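Local atomic coordinates of ribose-phosphate pyrophosphokinase (Mycobacterium smegmatis, PDB entry 5MP7), a protein that probably makes phosphoribosyl pyrophosphate (PRPP) by transferring the pyrophosphoryl group of ATP to the 1-hydroxyl of ribose 5-phosphate, with magnesium as cofactor. Residues K10-A24 and F52-S66. Numbering follows the deposited sequence.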
# COMPACT_ATOMS: atom_id res chain seq x y z
N LYS A 10 -2.45 -30.77 67.82
CA LYS A 10 -1.43 -29.72 67.41
C LYS A 10 -0.45 -30.16 66.36
O LYS A 10 0.23 -31.14 66.52
CB LYS A 10 -0.58 -29.25 68.59
CG LYS A 10 -1.11 -28.01 69.29
CD LYS A 10 -0.04 -27.33 70.14
CE LYS A 10 0.85 -28.32 70.90
NZ LYS A 10 1.74 -27.65 71.88
N ASN A 11 -0.30 -29.36 65.32
CA ASN A 11 0.51 -29.74 64.19
C ASN A 11 1.32 -28.53 63.70
O ASN A 11 0.76 -27.51 63.29
CB ASN A 11 -0.42 -30.30 63.12
CG ASN A 11 0.26 -30.53 61.79
OD1 ASN A 11 1.35 -31.13 61.72
ND2 ASN A 11 -0.38 -30.09 60.70
N LEU A 12 2.64 -28.64 63.73
CA LEU A 12 3.53 -27.54 63.36
C LEU A 12 3.76 -27.57 61.86
O LEU A 12 4.22 -28.57 61.33
CB LEU A 12 4.86 -27.67 64.11
CG LEU A 12 5.74 -26.42 64.25
CD1 LEU A 12 6.92 -26.67 65.16
CD2 LEU A 12 6.29 -25.94 62.92
N MET A 13 3.48 -26.48 61.19
CA MET A 13 3.79 -26.36 59.78
C MET A 13 4.55 -25.09 59.48
O MET A 13 4.21 -24.01 59.90
CB MET A 13 2.53 -26.40 58.93
CG MET A 13 2.03 -27.80 58.77
SD MET A 13 0.48 -27.85 57.83
CE MET A 13 1.12 -28.04 56.17
N LEU A 14 5.57 -25.26 58.69
CA LEU A 14 6.49 -24.22 58.37
C LEU A 14 6.30 -23.89 56.89
O LEU A 14 6.38 -24.74 56.03
CB LEU A 14 7.89 -24.71 58.72
CG LEU A 14 9.05 -23.78 58.35
CD1 LEU A 14 9.10 -22.48 59.18
CD2 LEU A 14 10.33 -24.57 58.52
N PHE A 15 6.07 -22.62 56.60
CA PHE A 15 5.91 -22.12 55.26
C PHE A 15 7.03 -21.10 55.00
O PHE A 15 7.45 -20.41 55.92
CB PHE A 15 4.58 -21.42 55.14
CG PHE A 15 3.44 -22.30 55.47
CD1 PHE A 15 3.03 -22.49 56.78
CD2 PHE A 15 2.78 -22.97 54.46
CE1 PHE A 15 1.98 -23.35 57.05
CE2 PHE A 15 1.74 -23.82 54.72
CZ PHE A 15 1.35 -24.04 56.00
N ALA A 16 7.48 -20.99 53.77
CA ALA A 16 8.56 -20.09 53.45
C ALA A 16 8.32 -19.43 52.13
O ALA A 16 7.87 -20.07 51.18
CB ALA A 16 9.88 -20.82 53.43
N GLY A 17 8.59 -18.14 52.07
CA GLY A 17 8.67 -17.44 50.80
C GLY A 17 9.99 -17.69 50.08
O GLY A 17 10.87 -18.34 50.60
N ARG A 18 10.08 -17.18 48.86
CA ARG A 18 11.21 -17.44 47.96
C ARG A 18 12.42 -16.53 48.17
O ARG A 18 13.45 -16.78 47.57
CB ARG A 18 10.76 -17.26 46.51
CG ARG A 18 9.76 -18.29 46.04
CD ARG A 18 9.22 -17.90 44.67
NE ARG A 18 8.35 -16.72 44.76
CZ ARG A 18 8.02 -15.90 43.75
NH1 ARG A 18 8.50 -16.10 42.53
NH2 ARG A 18 7.20 -14.88 43.98
N ALA A 19 12.32 -15.50 48.99
CA ALA A 19 13.39 -14.53 49.13
C ALA A 19 14.72 -15.07 49.72
O ALA A 19 15.79 -14.62 49.34
CB ALA A 19 12.93 -13.31 49.92
N HIS A 20 14.65 -16.01 50.65
CA HIS A 20 15.85 -16.39 51.33
C HIS A 20 15.77 -17.85 51.65
O HIS A 20 15.60 -18.23 52.79
CB HIS A 20 16.01 -15.52 52.56
CG HIS A 20 17.34 -15.68 53.23
ND1 HIS A 20 17.62 -15.13 54.46
CD2 HIS A 20 18.44 -16.39 52.88
CE1 HIS A 20 18.83 -15.48 54.84
NE2 HIS A 20 19.35 -16.25 53.90
N PRO A 21 15.97 -18.69 50.62
CA PRO A 21 15.87 -20.15 50.74
C PRO A 21 16.89 -20.85 51.68
O PRO A 21 16.54 -21.84 52.31
CB PRO A 21 15.98 -20.65 49.28
CG PRO A 21 16.52 -19.49 48.48
CD PRO A 21 16.23 -18.23 49.23
N GLU A 22 18.12 -20.35 51.78
CA GLU A 22 19.10 -20.93 52.71
C GLU A 22 18.65 -20.83 54.15
O GLU A 22 18.83 -21.77 54.93
CB GLU A 22 20.50 -20.29 52.54
CG GLU A 22 21.25 -20.77 51.23
CD GLU A 22 22.48 -19.92 50.85
OE1 GLU A 22 22.98 -19.16 51.72
OE2 GLU A 22 22.96 -20.02 49.69
N LEU A 23 18.07 -19.69 54.54
CA LEU A 23 17.63 -19.53 55.91
C LEU A 23 16.51 -20.50 56.20
O LEU A 23 16.50 -21.12 57.27
CB LEU A 23 17.17 -18.12 56.21
CG LEU A 23 16.73 -17.82 57.65
CD1 LEU A 23 17.83 -18.10 58.67
CD2 LEU A 23 16.32 -16.36 57.72
N ALA A 24 15.56 -20.60 55.27
CA ALA A 24 14.41 -21.50 55.45
C ALA A 24 14.84 -22.94 55.63
O ALA A 24 14.33 -23.66 56.47
CB ALA A 24 13.44 -21.37 54.27
N PHE A 52 -1.00 -23.79 48.13
CA PHE A 52 -0.42 -24.80 49.01
C PHE A 52 -0.71 -26.17 48.44
O PHE A 52 -1.83 -26.44 48.03
CB PHE A 52 -0.92 -24.68 50.43
CG PHE A 52 -0.56 -23.37 51.06
CD1 PHE A 52 0.77 -22.97 51.13
CD2 PHE A 52 -1.54 -22.54 51.59
CE1 PHE A 52 1.10 -21.76 51.70
CE2 PHE A 52 -1.21 -21.33 52.17
CZ PHE A 52 0.11 -20.93 52.21
N ASP A 53 0.29 -27.03 48.43
CA ASP A 53 0.17 -28.34 47.78
C ASP A 53 -0.04 -29.49 48.75
O ASP A 53 0.03 -30.64 48.36
CB ASP A 53 1.34 -28.53 46.84
CG ASP A 53 1.29 -27.54 45.64
OD1 ASP A 53 0.19 -27.17 45.17
OD2 ASP A 53 2.36 -27.12 45.18
N GLU A 54 -0.35 -29.18 50.01
CA GLU A 54 -0.84 -30.17 50.97
C GLU A 54 -1.80 -29.46 51.91
O GLU A 54 -1.92 -28.22 51.86
CB GLU A 54 0.31 -30.83 51.74
CG GLU A 54 1.43 -29.89 52.17
CD GLU A 54 2.58 -30.58 52.91
OE1 GLU A 54 2.33 -31.13 54.01
OE2 GLU A 54 3.74 -30.56 52.41
N SER A 55 -2.51 -30.23 52.74
CA SER A 55 -3.53 -29.66 53.63
C SER A 55 -2.92 -28.77 54.70
O SER A 55 -1.86 -29.09 55.22
CB SER A 55 -4.40 -30.72 54.32
OG SER A 55 -5.59 -30.11 54.86
N VAL A 56 -3.57 -27.65 55.00
CA VAL A 56 -3.12 -26.75 56.07
C VAL A 56 -4.15 -26.55 57.17
O VAL A 56 -3.91 -25.84 58.13
CB VAL A 56 -2.70 -25.40 55.49
CG1 VAL A 56 -1.61 -25.58 54.46
CG2 VAL A 56 -3.87 -24.67 54.86
N ARG A 57 -5.29 -27.20 57.04
CA ARG A 57 -6.39 -27.10 58.01
C ARG A 57 -5.92 -27.53 59.40
O ARG A 57 -5.27 -28.54 59.55
CB ARG A 57 -7.55 -27.93 57.43
CG ARG A 57 -8.79 -27.97 58.27
CD ARG A 57 -9.86 -28.88 57.70
NE ARG A 57 -10.80 -28.12 56.89
CZ ARG A 57 -10.73 -28.01 55.57
NH1 ARG A 57 -9.76 -28.61 54.86
NH2 ARG A 57 -11.65 -27.30 54.94
N GLY A 58 -6.15 -26.67 60.39
CA GLY A 58 -5.87 -26.97 61.79
C GLY A 58 -4.45 -26.82 62.29
O GLY A 58 -4.20 -27.06 63.47
N CYS A 59 -3.54 -26.35 61.44
CA CYS A 59 -2.14 -26.26 61.78
C CYS A 59 -1.76 -24.99 62.58
O CYS A 59 -2.45 -23.99 62.58
CB CYS A 59 -1.29 -26.34 60.52
SG CYS A 59 -1.25 -24.81 59.51
N ASP A 60 -0.64 -25.09 63.27
CA ASP A 60 0.05 -23.95 63.83
C ASP A 60 1.09 -23.57 62.78
O ASP A 60 2.05 -24.30 62.58
CB ASP A 60 0.70 -24.33 65.16
CG ASP A 60 -0.32 -24.59 66.26
OD1 ASP A 60 -1.30 -25.36 66.07
OD2 ASP A 60 -0.14 -24.04 67.36
N ALA A 61 0.86 -22.47 62.08
CA ALA A 61 1.63 -22.11 60.92
C ALA A 61 2.64 -21.06 61.27
O ALA A 61 2.33 -20.13 62.02
CB ALA A 61 0.74 -21.60 59.82
N PHE A 62 3.85 -21.22 60.75
CA PHE A 62 4.92 -20.24 60.87
C PHE A 62 5.35 -19.84 59.47
O PHE A 62 5.79 -20.68 58.68
CB PHE A 62 6.05 -20.83 61.68
CG PHE A 62 5.67 -21.12 63.08
CD1 PHE A 62 4.98 -22.28 63.41
CD2 PHE A 62 5.94 -20.21 64.08
CE1 PHE A 62 4.57 -22.52 64.73
CE2 PHE A 62 5.55 -20.46 65.40
CZ PHE A 62 4.89 -21.63 65.73
N VAL A 63 5.16 -18.59 59.12
CA VAL A 63 5.36 -18.14 57.75
C VAL A 63 6.61 -17.30 57.74
O VAL A 63 6.60 -16.21 58.20
CB VAL A 63 4.20 -17.28 57.26
CG1 VAL A 63 4.38 -16.94 55.80
CG2 VAL A 63 2.92 -18.04 57.49
N LEU A 64 7.69 -17.85 57.19
CA LEU A 64 8.99 -17.25 57.23
C LEU A 64 9.29 -16.53 55.94
O LEU A 64 9.33 -17.12 54.89
CB LEU A 64 10.03 -18.34 57.49
CG LEU A 64 11.53 -18.02 57.38
CD1 LEU A 64 11.98 -16.85 58.23
CD2 LEU A 64 12.29 -19.27 57.79
N GLN A 65 9.50 -15.23 56.02
CA GLN A 65 9.90 -14.46 54.87
C GLN A 65 10.95 -13.42 55.27
O GLN A 65 10.70 -12.55 56.13
CB GLN A 65 8.67 -13.78 54.24
CG GLN A 65 8.95 -12.98 52.98
CD GLN A 65 9.15 -13.87 51.75
OE1 GLN A 65 10.06 -14.69 51.69
NE2 GLN A 65 8.30 -13.69 50.75
N SER A 66 12.08 -13.46 54.59
CA SER A 66 13.05 -12.38 54.66
C SER A 66 12.72 -11.31 53.59
O SER A 66 11.97 -11.57 52.68
CB SER A 66 14.41 -12.96 54.43
OG SER A 66 15.38 -12.05 54.82
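Phe15 drives one edge of its ring toward the face of Phe52, an offset edge-to-face pair with centroids 5.0 Å apart and planes inclined at 62°. Phe15 CD2 comes to 3.5 Å from Phe52 CE1, while Phe15 CZ meets Val56 CG1 at 3.7 Å and Phe15 CE1 meets the methyl of Ala61. The thiol of Cys59 lies near the plane of the Phe15 ring, a sulfur-aromatic contact at the edge rather than over the face. Met13, on the same face of the sheet as Phe15, carries the apolar patch on toward 54-56: its SD sits 3.6 Å from Cys59 CB, and the bend at its last torsion (chi3 91°) brings CE against Ser55 O and Val56 CG1. Helix 71-87 adds Leu85 to Phe15 and Ala84 to Phe52.

Strands 12-16 and 60-64 run parallel, their axes 21° apart, with Leu12 paired to Asp60 and Ala16 to Leu64. Six backbone hydrogen bonds join the two segments, the first from Asp60 N to Asn11 O and the last from Gly17 N to Leu64 O; within the chain, strand 12-16 is an outer strand of the parallel five-stranded sheet in the PRTase-like N-terminal domain. On the other face, Leu12 CD2 reaches Phe62 CD1 at 3.9 Å, the two side chains crossing at about a right angle, and helix 302-314 packs on both. Leu64 CD2 meets Ala24 CA at 3.9 Å, bringing the start of helix 21-31 against this face.

Past the C-terminal ends of the strands the contact turns polar. Gln65, bent at its second torsion, brings OE1 to 3.2 Å from Gly17 CA, while its NE2 is hydrogen-bonded to Glu77 and Trp74 O. Glu77 also forms a salt bridge with Arg18, whose guanidinium has a second partner in Asp42.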